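Local coordinates for cell division control protein Cdc48 (Mycobacterium smegmatis, PDB 5E7P), which probably hydrolyses ATP as a member of the AAA ATPase family and binds ADP in two separate nucleotide pockets, at residues 442-447 and 456-461; 311-316 and 349-354; 482-487 and 492-497; 89-94 and 142-147. All blocks are in the same frame, centred on the assembly; numbering follows the deposited sequence.

Overall arrangement
None of the four contacts touches another, and each joins a different pair of elements. Contact 4 comes first along the chain, in the N-terminal region, followed by contact 2 in the first AAA module, contact 1 in the helices after that module's sheet, and contact 3 at the second ADP pocket. Contacts 2 and 3 lie on opposite sides of the chain's centre. All are partly buried, but their chemistry differs. In contact 2 two parallel helices pack through valine methyls against the backbone and carboxylate of a glutamate; contact 1 is one salt bridge between helices. In contacts 3 and 4 a polar side chain, Lys494 or Asn91, bonds to backbone atoms. Only contact 3 reaches a bound nucleotide.

Contact 1: 442-447 and 456-461; sequences AARASS and HADLEG
The Arg444 guanidinium and the Asp458 carboxylate meet edge on, their planes only 15° apart, with CG of Asp458 lying in the guanidinium plane beyond its NH2 corner. This is an interhelical salt bridge within the small bundle of helices that follows the RecA-like sheet of the first AAA module, consistent with the helical lid of AAA proteins. It links the later part of helix 427-448 to the first turn of helix 456-462. Only this pair touches, and the backbones stay well apart, with the CA atoms of Arg444 and Asp458 separated by 9.4 Å. The bridge runs between NH2 of Arg444 and OD2 of Asp458; these atoms are modelled too close together, so its exact length is doubtful.

Arg444 starts with CG anti to its own backbone N (chi1 -169°), and the chain then bends at chi3, bringing the NH2 edge of the guanidinium up to the carboxylate. The two side chains meet at about a right angle. A second bond, from NH1 of Arg444 to the carbonyl of Val453, ties the same guanidinium to the connection between the helices and limits its rotation. Asp458 is buried and also packs on Arg440 and Ala441 of helix 427-448; the charge of Arg444 beside it would probably favour the ionised carboxylate. Away from the bridge, Leu459 packs on Leu415 and Ile418, setting helix 456-462 against helix 415-420. OD2 of Asp458 also accepts a hydrogen bond from the backbone N of Arg455, the residue just before the helix.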
loop_
_atom_site.group_PDB
_atom_site.type_symbol
_atom_site.label_atom_id
_atom_site.label_comp_id
_atom_site.label_asym_id
_atom_site.label_seq_id
_atom_site.Cartn_x
_atom_site.Cartn_y
_atom_site.Cartn_z
ATOM N N ALA A 442 -20.318 -10.800 -18.738
ATOM C CA ALA A 442 -20.329 -10.757 -20.195
ATOM C C ALA A 442 -19.975 -12.116 -20.792
ATOM O O ALA A 442 -20.429 -12.463 -21.882
ATOM C CB ALA A 442 -19.375 -9.688 -20.700
ATOM N N ALA A 443 -19.159 -12.881 -20.073
ATOM C CA ALA A 443 -18.780 -14.218 -20.515
ATOM C C ALA A 443 -19.943 -15.183 -20.325
ATOM O O ALA A 443 -20.190 -16.047 -21.167
ATOM C CB ALA A 443 -17.554 -14.705 -19.757
ATOM N N ARG A 444 -20.658 -15.028 -19.214
ATOM C CA ARG A 444 -21.834 -15.841 -18.941
ATOM C C ARG A 444 -22.944 -15.479 -19.919
ATOM O O ARG A 444 -23.763 -16.320 -20.288
ATOM C CB ARG A 444 -22.319 -15.618 -17.508
ATOM C CG ARG A 444 -23.373 -16.615 -17.046
ATOM C CD ARG A 444 -24.228 -16.060 -15.911
ATOM N NE ARG A 444 -23.509 -15.093 -15.087
ATOM C CZ ARG A 444 -23.812 -13.800 -15.020
ATOM N NH1 ARG A 444 -24.827 -13.315 -15.722
ATOM N NH2 ARG A 444 -23.104 -12.991 -14.246
ATOM N N ALA A 445 -22.959 -14.216 -20.335
ATOM C CA ALA A 445 -23.993 -13.707 -21.227
ATOM C C ALA A 445 -23.852 -14.245 -22.647
ATOM O O ALA A 445 -24.840 -14.633 -23.265
ATOM C CB ALA A 445 -23.986 -12.189 -21.235
ATOM N N SER A 446 -22.624 -14.260 -23.158
ATOM C CA SER A 446 -22.367 -14.710 -24.525
ATOM C C SER A 446 -22.781 -16.161 -24.753
ATOM O O SER A 446 -23.240 -16.520 -25.837
ATOM C CB SER A 446 -20.893 -14.519 -24.891
ATOM O OG SER A 446 -20.616 -13.164 -25.200
ATOM N N SER A 447 -22.618 -16.990 -23.726
ATOM C CA SER A 447 -23.002 -18.393 -23.813
ATOM C C SER A 447 -24.518 -18.554 -23.736
ATOM O O SER A 447 -25.102 -19.384 -24.432
ATOM C CB SER A 447 -22.330 -19.205 -22.703
ATOM O OG SER A 447 -22.781 -18.793 -21.425
ATOM N N HIS A 456 -23.793 -12.100 -7.639
ATOM C CA HIS A 456 -22.822 -12.238 -6.557
ATOM C C HIS A 456 -21.658 -13.142 -6.944
ATOM O O HIS A 456 -20.526 -12.931 -6.507
ATOM C CB HIS A 456 -23.495 -12.781 -5.298
ATOM C CG HIS A 456 -22.542 -13.064 -4.182
ATOM N ND1 HIS A 456 -21.966 -12.068 -3.424
ATOM C CD2 HIS A 456 -22.052 -14.233 -3.703
ATOM C CE1 HIS A 456 -21.168 -12.609 -2.521
ATOM N NE2 HIS A 456 -21.202 -13.922 -2.669
ATOM N N ALA A 457 -21.946 -14.147 -7.765
ATOM C CA ALA A 457 -20.931 -15.091 -8.216
ATOM C C ALA A 457 -19.786 -14.390 -8.942
ATOM O O ALA A 457 -18.623 -14.768 -8.795
ATOM C CB ALA A 457 -21.560 -16.148 -9.112
ATOM N N ASP A 458 -20.122 -13.364 -9.716
ATOM C CA ASP A 458 -19.136 -12.630 -10.504
ATOM C C ASP A 458 -18.163 -11.853 -9.627
ATOM O O ASP A 458 -16.954 -11.875 -9.857
ATOM C CB ASP A 458 -19.837 -11.672 -11.466
ATOM C CG ASP A 458 -20.848 -12.372 -12.344
ATOM O OD1 ASP A 458 -20.596 -13.531 -12.737
ATOM O OD2 ASP A 458 -21.899 -11.766 -12.639
ATOM N N LEU A 459 -18.697 -11.161 -8.625
ATOM C CA LEU A 459 -17.872 -10.373 -7.719
ATOM C C LEU A 459 -16.989 -11.276 -6.870
ATOM O O LEU A 459 -15.806 -10.997 -6.678
ATOM C CB LEU A 459 -18.739 -9.485 -6.826
ATOM C CG LEU A 459 -19.624 -8.471 -7.553
ATOM C CD1 LEU A 459 -20.275 -7.525 -6.562
ATOM C CD2 LEU A 459 -18.829 -7.695 -8.591
ATOM N N GLU A 460 -17.566 -12.361 -6.368
ATOM C CA GLU A 460 -16.814 -13.321 -5.571
ATOM C C GLU A 460 -15.754 -14.019 -6.416
ATOM O O GLU A 460 -14.653 -14.300 -5.940
ATOM C CB GLU A 460 -17.750 -14.349 -4.933
ATOM C CG GLU A 460 -17.037 -15.392 -4.090
ATOM C CD GLU A 460 -17.985 -16.155 -3.186
ATOM O OE1 GLU A 460 -18.516 -17.200 -3.623
ATOM O OE2 GLU A 460 -18.199 -15.705 -2.039
ATOM N N GLY A 461 -16.090 -14.292 -7.674
ATOM C CA GLY A 461 -15.149 -14.888 -8.605
ATOM C C GLY A 461 -14.022 -13.928 -8.938
ATOM O O GLY A 461 -12.887 -14.340 -9.181
#

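Contact 2: 311-316 and 349-354; sequences SAVAAV and LAELRK
Val313 presses both its methyl groups against the backbone of Glu351. CG1 of Val313 comes to 3.5 Å from the carbonyl O of Glu351, and CG2 of Val313 lies 3.6 Å from the same oxygen, so the two branches straddle it. The Glu351 side chain then slants across the valine: its OE1 is 3.7 Å from CG1 of Val313, while its CB approaches CG2 of Val313 at 3.9 Å. A bend at chi2 (-61°) turns the carboxylate toward the valine instead of letting the chain run straight out. At the margin, the aliphatic part of Lys354 reaches in, with its CD 4.3 Å from Val313 CG1.

The helices carrying these residues are almost parallel, their short segments 5° apart in direction with a closest axis approach of 9.5 Å. That follows from the fold. Helices 302-319 and 344-356 belong to successive beta-alpha-beta crossovers of the RecA-like core of the first AAA module, and strands 289-293, 321-326 and 361-366 run parallel beside one another in its sheet. Strand 321-326 serves as a common floor, which probably contributes to their spacing: Val313 and Ala312 rest on Leu323 from one helix, Leu352 on Leu323 and Ile325 from the other. Ala312 also reaches Val290 and Leu292 on the next strand. Glu351 extends the helix pairing through Val309 and Thr310, earlier on helix 302-319. The valine methyls offer the two glutamate oxygens no hydrogen bond, so van der Waals contact is what joins this pair.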
loop_
_atom_site.group_PDB
_atom_site.type_symbol
_atom_site.label_atom_id
_atom_site.label_comp_id
_atom_site.label_asym_id
_atom_site.label_seq_id
_atom_site.Cartn_x
_atom_site.Cartn_y
_atom_site.Cartn_z
ATOM N N SER A 311 5.178 26.702 -16.949
ATOM C CA SER A 311 4.000 27.008 -17.748
ATOM C C SER A 311 2.730 26.842 -16.922
ATOM O O SER A 311 1.779 27.610 -17.058
ATOM C CB SER A 311 3.956 26.107 -18.985
ATOM O OG SER A 311 2.745 26.273 -19.700
ATOM N N ALA A 312 2.727 25.832 -16.059
ATOM C CA ALA A 312 1.577 25.546 -15.210
ATOM C C ALA A 312 1.400 26.607 -14.128
ATOM O O ALA A 312 0.277 26.980 -13.791
ATOM C CB ALA A 312 1.716 24.169 -14.587
ATOM N N VAL A 313 2.514 27.083 -13.583
ATOM C CA VAL A 313 2.481 28.123 -12.558
ATOM C C VAL A 313 1.989 29.463 -13.124
ATOM O O VAL A 313 1.185 30.159 -12.496
ATOM C CB VAL A 313 3.864 28.291 -11.889
ATOM C CG1 VAL A 313 3.920 29.573 -11.067
ATOM C CG2 VAL A 313 4.177 27.082 -11.022
ATOM N N ALA A 314 2.461 29.813 -14.317
ATOM C CA ALA A 314 2.043 31.055 -14.961
ATOM C C ALA A 314 0.561 31.028 -15.334
ATOM O O ALA A 314 -0.094 32.069 -15.393
ATOM C CB ALA A 314 2.896 31.334 -16.191
ATOM N N ALA A 315 0.038 29.832 -15.582
ATOM C CA ALA A 315 -1.361 29.672 -15.965
ATOM C C ALA A 315 -2.290 29.811 -14.761
ATOM O O ALA A 315 -3.375 30.387 -14.866
ATOM C CB ALA A 315 -1.573 28.333 -16.650
ATOM N N VAL A 316 -1.864 29.286 -13.617
ATOM C CA VAL A 316 -2.675 29.367 -12.409
ATOM C C VAL A 316 -2.610 30.760 -11.782
ATOM O O VAL A 316 -3.540 31.182 -11.098
ATOM C CB VAL A 316 -2.284 28.288 -11.367
ATOM C CG1 VAL A 316 -0.983 28.651 -10.668
ATOM C CG2 VAL A 316 -3.407 28.098 -10.351
ATOM N N LEU A 349 10.848 24.042 -7.269
ATOM C CA LEU A 349 10.331 24.507 -5.984
ATOM C C LEU A 349 10.158 26.026 -5.955
ATOM O O LEU A 349 9.239 26.545 -5.322
ATOM C CB LEU A 349 11.243 24.050 -4.841
ATOM C CG LEU A 349 11.178 22.559 -4.488
ATOM C CD1 LEU A 349 12.442 22.110 -3.778
ATOM C CD2 LEU A 349 9.963 22.255 -3.629
ATOM N N ALA A 350 11.044 26.733 -6.647
ATOM C CA ALA A 350 10.972 28.188 -6.720
ATOM C C ALA A 350 9.720 28.637 -7.461
ATOM O O ALA A 350 9.122 29.652 -7.113
ATOM C CB ALA A 350 12.215 28.750 -7.386
ATOM N N GLU A 351 9.331 27.878 -8.483
ATOM C CA GLU A 351 8.107 28.162 -9.227
ATOM C C GLU A 351 6.860 27.918 -8.375
ATOM O O GLU A 351 5.945 28.742 -8.358
ATOM C CB GLU A 351 8.042 27.334 -10.513
ATOM C CG GLU A 351 8.924 27.861 -11.629
ATOM C CD GLU A 351 8.547 29.273 -12.055
ATOM O OE1 GLU A 351 7.351 29.522 -12.319
ATOM O OE2 GLU A 351 9.447 30.136 -12.122
ATOM N N LEU A 352 6.831 26.785 -7.673
ATOM C CA LEU A 352 5.730 26.464 -6.769
ATOM C C LEU A 352 5.605 27.516 -5.673
ATOM O O LEU A 352 4.509 27.967 -5.356
ATOM C CB LEU A 352 5.931 25.087 -6.126
ATOM C CG LEU A 352 5.943 23.842 -7.016
ATOM C CD1 LEU A 352 6.014 22.581 -6.158
ATOM C CD2 LEU A 352 4.730 23.807 -7.937
ATOM N N ARG A 353 6.742 27.893 -5.095
ATOM C CA ARG A 353 6.788 28.903 -4.044
ATOM C C ARG A 353 6.218 30.233 -4.543
ATOM O O ARG A 353 5.512 30.939 -3.816
ATOM C CB ARG A 353 8.229 29.079 -3.559
ATOM C CG ARG A 353 8.364 29.840 -2.256
ATOM C CD ARG A 353 9.798 29.834 -1.752
ATOM N NE ARG A 353 10.304 28.477 -1.551
ATOM C CZ ARG A 353 11.284 27.929 -2.264
ATOM N NH1 ARG A 353 11.876 28.625 -3.228
ATOM N NH2 ARG A 353 11.678 26.687 -2.006
ATOM N N LYS A 354 6.524 30.559 -5.795
ATOM C CA LYS A 354 5.982 31.745 -6.446
ATOM C C LYS A 354 4.464 31.648 -6.572
ATOM O O LYS A 354 3.750 32.644 -6.419
ATOM C CB LYS A 354 6.624 31.925 -7.825
ATOM C CG LYS A 354 5.884 32.865 -8.759
ATOM C CD LYS A 354 6.505 32.852 -10.147
ATOM C CE LYS A 354 5.619 33.560 -11.165
ATOM N NZ LYS A 354 5.390 34.990 -10.819
#

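Contact 3: 482-487 and 492-497; sequences VTLDDV and ETKRAL
Lys494 sends its ammonium group into the turn at 484-487 and gives hydrogen bonds to two backbone carbonyls there. NZ of Lys494 lies 3.0 Å from the O of Leu484, and the bond from NZ to the O of Val487 has the same length, 3.0 Å. At both acceptors the C=O...N angle is 142°, with the nitrogen tilted from the carbonyl plane. The lysine reaches them because its chain is fully extended beyond CG, and its methylenes are lined on the way: CE of Lys494 is 3.6 Å from CG1 of Val487, and CD2 of Leu484 lies 3.9 Å from the same CE. Leu484 O accepts a weak bond from the N of Val487 as well.

The turn leads into helix 491-506 of the second AAA module, whose core is a RecA-like P-loop fold, and its last residue borders the nucleotide. Val487 touches the bound ADP and packs on Ala538 and on Phe534, itself an ADP-binding residue, next to the ADP-binding Gly488. Within the turn, OD2 of Asp486 takes the backbone N-H of Thr483 at 3.1 Å in a nearly straight bond (167°). In return, the N of Asp486 bonds to the O of Thr483 at 3.0 Å.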
loop_
_atom_site.group_PDB
_atom_site.type_symbol
_atom_site.label_atom_id
_atom_site.label_comp_id
_atom_site.label_asym_id
_atom_site.label_seq_id
_atom_site.Cartn_x
_atom_site.Cartn_y
_atom_site.Cartn_z
ATOM N N VAL A 482 -1.218 -6.434 5.795
ATOM C CA VAL A 482 -1.357 -7.381 6.893
ATOM C C VAL A 482 -2.671 -7.166 7.631
ATOM O O VAL A 482 -3.003 -6.043 7.998
ATOM C CB VAL A 482 -0.205 -7.238 7.899
ATOM C CG1 VAL A 482 -0.367 -8.241 9.031
ATOM C CG2 VAL A 482 1.130 -7.425 7.204
ATOM N N THR A 483 -3.416 -8.246 7.845
ATOM C CA THR A 483 -4.636 -8.189 8.642
ATOM C C THR A 483 -4.502 -9.106 9.854
ATOM O O THR A 483 -3.601 -9.942 9.904
ATOM C CB THR A 483 -5.868 -8.611 7.826
ATOM O OG1 THR A 483 -5.890 -10.037 7.687
ATOM C CG2 THR A 483 -5.844 -7.965 6.448
ATOM N N LEU A 484 -5.400 -8.955 10.827
ATOM C CA LEU A 484 -5.323 -9.724 12.071
ATOM C C LEU A 484 -5.402 -11.234 11.860
ATOM O O LEU A 484 -4.929 -12.004 12.695
ATOM C CB LEU A 484 -6.400 -9.275 13.063
ATOM C CG LEU A 484 -6.147 -7.935 13.756
ATOM C CD1 LEU A 484 -7.311 -7.564 14.658
ATOM C CD2 LEU A 484 -4.850 -7.976 14.547
ATOM N N ASP A 485 -5.995 -11.650 10.744
ATOM C CA ASP A 485 -6.106 -13.070 10.417
ATOM C C ASP A 485 -4.747 -13.667 10.054
ATOM O O ASP A 485 -4.486 -14.840 10.315
ATOM C CB ASP A 485 -7.101 -13.288 9.273
ATOM N N ASP A 486 -3.884 -12.850 9.456
ATOM C CA ASP A 486 -2.546 -13.284 9.072
ATOM C C ASP A 486 -1.646 -13.409 10.297
ATOM O O ASP A 486 -0.552 -13.973 10.229
ATOM C CB ASP A 486 -1.937 -12.307 8.066
ATOM C CG ASP A 486 -2.812 -12.110 6.842
ATOM O OD1 ASP A 486 -3.382 -13.109 6.352
ATOM O OD2 ASP A 486 -2.937 -10.957 6.376
ATOM N N VAL A 487 -2.118 -12.874 11.416
ATOM C CA VAL A 487 -1.392 -12.948 12.672
ATOM C C VAL A 487 -1.853 -14.151 13.481
ATOM O O VAL A 487 -2.993 -14.197 13.947
ATOM C CB VAL A 487 -1.611 -11.686 13.521
ATOM C CG1 VAL A 487 -1.074 -11.895 14.922
ATOM C CG2 VAL A 487 -0.966 -10.476 12.863
ATOM N N GLU A 492 -3.729 -12.233 23.755
ATOM C CA GLU A 492 -3.661 -11.225 24.806
ATOM C C GLU A 492 -3.202 -9.869 24.276
ATOM O O GLU A 492 -3.718 -8.831 24.689
ATOM C CB GLU A 492 -2.752 -11.694 25.947
ATOM C CG GLU A 492 -2.419 -10.619 26.977
ATOM C CD GLU A 492 -3.652 -9.986 27.610
ATOM O OE1 GLU A 492 -3.585 -8.788 27.967
ATOM O OE2 GLU A 492 -4.684 -10.679 27.758
ATOM N N THR A 493 -2.236 -9.878 23.364
ATOM C CA THR A 493 -1.746 -8.635 22.779
ATOM C C THR A 493 -2.823 -7.976 21.916
ATOM O O THR A 493 -3.056 -6.773 22.020
ATOM C CB THR A 493 -0.472 -8.851 21.944
ATOM O OG1 THR A 493 0.572 -9.363 22.784
ATOM C CG2 THR A 493 -0.015 -7.539 21.329
ATOM N N LYS A 494 -3.477 -8.772 21.071
ATOM C CA LYS A 494 -4.591 -8.283 20.261
ATOM C C LYS A 494 -5.665 -7.674 21.146
ATOM O O LYS A 494 -6.193 -6.604 20.854
ATOM C CB LYS A 494 -5.208 -9.416 19.441
ATOM C CG LYS A 494 -4.400 -9.847 18.233
ATOM C CD LYS A 494 -5.014 -11.088 17.607
ATOM C CE LYS A 494 -4.329 -11.451 16.305
ATOM N NZ LYS A 494 -4.966 -12.627 15.651
ATOM N N ARG A 495 -5.974 -8.372 22.234
ATOM C CA ARG A 495 -6.999 -7.951 23.176
ATOM C C ARG A 495 -6.638 -6.594 23.773
ATOM O O ARG A 495 -7.447 -5.667 23.757
ATOM C CB ARG A 495 -7.144 -9.008 24.278
ATOM C CG ARG A 495 -8.470 -8.996 25.032
ATOM C CD ARG A 495 -8.429 -8.038 26.208
ATOM N NE ARG A 495 -7.259 -8.251 27.054
ATOM C CZ ARG A 495 -6.822 -7.379 27.959
ATOM N NH1 ARG A 495 -7.455 -6.225 28.135
ATOM N NH2 ARG A 495 -5.747 -7.656 28.685
ATOM N N ALA A 496 -5.417 -6.485 24.286
ATOM C CA ALA A 496 -4.950 -5.253 24.912
ATOM C C ALA A 496 -4.928 -4.086 23.929
ATOM O O ALA A 496 -5.345 -2.982 24.264
ATOM C CB ALA A 496 -3.572 -5.453 25.527
ATOM N N LEU A 497 -4.440 -4.337 22.718
ATOM C CA LEU A 497 -4.344 -3.291 21.704
ATOM C C LEU A 497 -5.715 -2.869 21.188
ATOM O O LEU A 497 -5.959 -1.683 20.962
ATOM C CB LEU A 497 -3.449 -3.736 20.543
ATOM C CG LEU A 497 -1.957 -3.870 20.856
ATOM C CD1 LEU A 497 -1.157 -4.112 19.583
ATOM C CD2 LEU A 497 -1.448 -2.638 21.592
#

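Contact 4: 89-94 and 142-147; sequences LSNAGV and GDTVSL
Helix 86-92 ends in a Schellman motif, with Gly93 at positive phi and Val94 N bonded to Leu89 O, and its last turn brings the CA of Asn91 to 5.4 Å from that of Asp143, just before strand 144-146. The helix belongs to the CDC48 N-terminal domain, of double-psi barrel type, whereas the strand lies at the edge of a separate four-stranded sheet. The contact thus joins two parts of the N-terminal region, consistent with the two-part N-terminal domain of Cdc48 relatives.

Asn91 carries it. With CG anti to the carbonyl carbon (chi1 -70°), its carboxamide reaches the strand and uses both ends on the backbone of one residue: OD1 of Asn91 accepts the N-H of Thr144 at 2.9 Å, and ND2 donates to the O of Thr144 at 3.3 Å. The second bond is nearly straight (172°), and Thr144 O lies in the amide plane of Asn91 although the nitrogen sits above the carbonyl plane of Thr144. These two grips fix the rotation of the amide and occupy the backbone polar groups of Thr144, while its neighbours Asp143 and Val145 pair with Val180 and Leu178 of strand 177-184. The Asn91 side chain also packs on Thr66, and Arg64 NH1 bonds to the O of Gly142, a further link from the barrel side. CB of Asp143 lies 3.8 Å from Asn91 ND2, and CB of Thr144 stands 3.7 Å from Asn91 OD1.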
loop_
_atom_site.group_PDB
_atom_site.type_symbol
_atom_site.label_atom_id
_atom_site.label_comp_id
_atom_site.label_asym_id
_atom_site.label_seq_id
_atom_site.Cartn_x
_atom_site.Cartn_y
_atom_site.Cartn_z
ATOM N N LEU A 89 3.388 -18.633 -20.181
ATOM C CA LEU A 89 4.211 -19.672 -20.790
ATOM C C LEU A 89 5.109 -19.068 -21.863
ATOM O O LEU A 89 6.275 -19.439 -21.995
ATOM C CB LEU A 89 3.334 -20.763 -21.408
ATOM C CG LEU A 89 2.608 -21.719 -20.461
ATOM C CD1 LEU A 89 1.744 -22.686 -21.252
ATOM C CD2 LEU A 89 3.604 -22.478 -19.597
ATOM N N SER A 90 4.554 -18.128 -22.619
ATOM C CA SER A 90 5.295 -17.440 -23.666
ATOM C C SER A 90 6.341 -16.491 -23.082
ATOM O O SER A 90 7.474 -16.439 -23.558
ATOM C CB SER A 90 4.330 -16.678 -24.574
ATOM O OG SER A 90 5.028 -15.957 -25.571
ATOM N N ASN A 91 5.959 -15.747 -22.047
ATOM C CA ASN A 91 6.867 -14.787 -21.418
ATOM C C ASN A 91 8.031 -15.446 -20.682
ATOM O O ASN A 91 9.103 -14.856 -20.548
ATOM C CB ASN A 91 6.104 -13.864 -20.462
ATOM C CG ASN A 91 5.186 -12.899 -21.187
ATOM O OD1 ASN A 91 5.326 -12.677 -22.391
ATOM N ND2 ASN A 91 4.242 -12.312 -20.454
ATOM N N ALA A 92 7.813 -16.666 -20.203
ATOM C CA ALA A 92 8.824 -17.374 -19.427
ATOM C C ALA A 92 9.672 -18.298 -20.298
ATOM O O ALA A 92 10.665 -18.858 -19.836
ATOM C CB ALA A 92 8.172 -18.160 -18.300
ATOM N N GLY A 93 9.274 -18.455 -21.557
ATOM C CA GLY A 93 9.980 -19.329 -22.474
ATOM C C GLY A 93 9.879 -20.780 -22.051
ATOM O O GLY A 93 10.865 -21.518 -22.083
ATOM N N VAL A 94 8.681 -21.185 -21.646
ATOM C CA VAL A 94 8.439 -22.547 -21.193
ATOM C C VAL A 94 7.348 -23.211 -22.028
ATOM O O VAL A 94 6.275 -22.640 -22.232
ATOM C CB VAL A 94 8.017 -22.577 -19.710
ATOM C CG1 VAL A 94 7.859 -24.012 -19.226
ATOM C CG2 VAL A 94 9.027 -21.832 -18.856
ATOM N N GLY A 142 10.187 -7.208 -22.297
ATOM C CA GLY A 142 9.989 -8.287 -23.246
ATOM C C GLY A 142 8.676 -9.024 -23.054
ATOM O O GLY A 142 8.274 -9.817 -23.905
ATOM N N ASP A 143 8.006 -8.760 -21.936
ATOM C CA ASP A 143 6.740 -9.419 -21.626
ATOM C C ASP A 143 5.618 -9.007 -22.570
ATOM O O ASP A 143 5.602 -7.893 -23.085
ATOM C CB ASP A 143 6.311 -9.119 -20.186
ATOM C CG ASP A 143 7.047 -9.966 -19.170
ATOM O OD1 ASP A 143 8.165 -10.431 -19.473
ATOM O OD2 ASP A 143 6.506 -10.167 -18.064
ATOM N N THR A 144 4.678 -9.920 -22.788
ATOM C CA THR A 144 3.448 -9.596 -23.493
ATOM C C THR A 144 2.320 -9.440 -22.480
ATOM O O THR A 144 1.943 -10.399 -21.808
ATOM C CB THR A 144 3.071 -10.683 -24.511
ATOM O OG1 THR A 144 4.036 -10.706 -25.569
ATOM C CG2 THR A 144 1.701 -10.402 -25.102
ATOM N N VAL A 145 1.793 -8.226 -22.363
ATOM C CA VAL A 145 0.691 -7.963 -21.444
ATOM C C VAL A 145 -0.604 -7.678 -22.190
ATOM O O VAL A 145 -0.592 -7.164 -23.310
ATOM C CB VAL A 145 0.997 -6.783 -20.499
ATOM C CG1 VAL A 145 2.043 -7.181 -19.476
ATOM C CG2 VAL A 145 1.447 -5.566 -21.293
ATOM N N SER A 146 -1.721 -8.018 -21.559
ATOM C CA SER A 146 -3.032 -7.758 -22.130
ATOM C C SER A 146 -3.792 -6.765 -21.262
ATOM O O SER A 146 -3.866 -6.925 -20.044
ATOM C CB SER A 146 -3.821 -9.061 -22.248
ATOM O OG SER A 146 -3.846 -9.740 -21.006
ATOM N N LEU A 147 -4.350 -5.734 -21.890
ATOM C CA LEU A 147 -5.128 -4.736 -21.166
ATOM C C LEU A 147 -6.476 -5.307 -20.747
ATOM O O LEU A 147 -7.024 -4.935 -19.711
ATOM C CB LEU A 147 -5.343 -3.489 -22.024
ATOM C CG LEU A 147 -4.103 -2.725 -22.488
ATOM C CD1 LEU A 147 -4.506 -1.422 -23.169
ATOM C CD2 LEU A 147 -3.165 -2.463 -21.324
#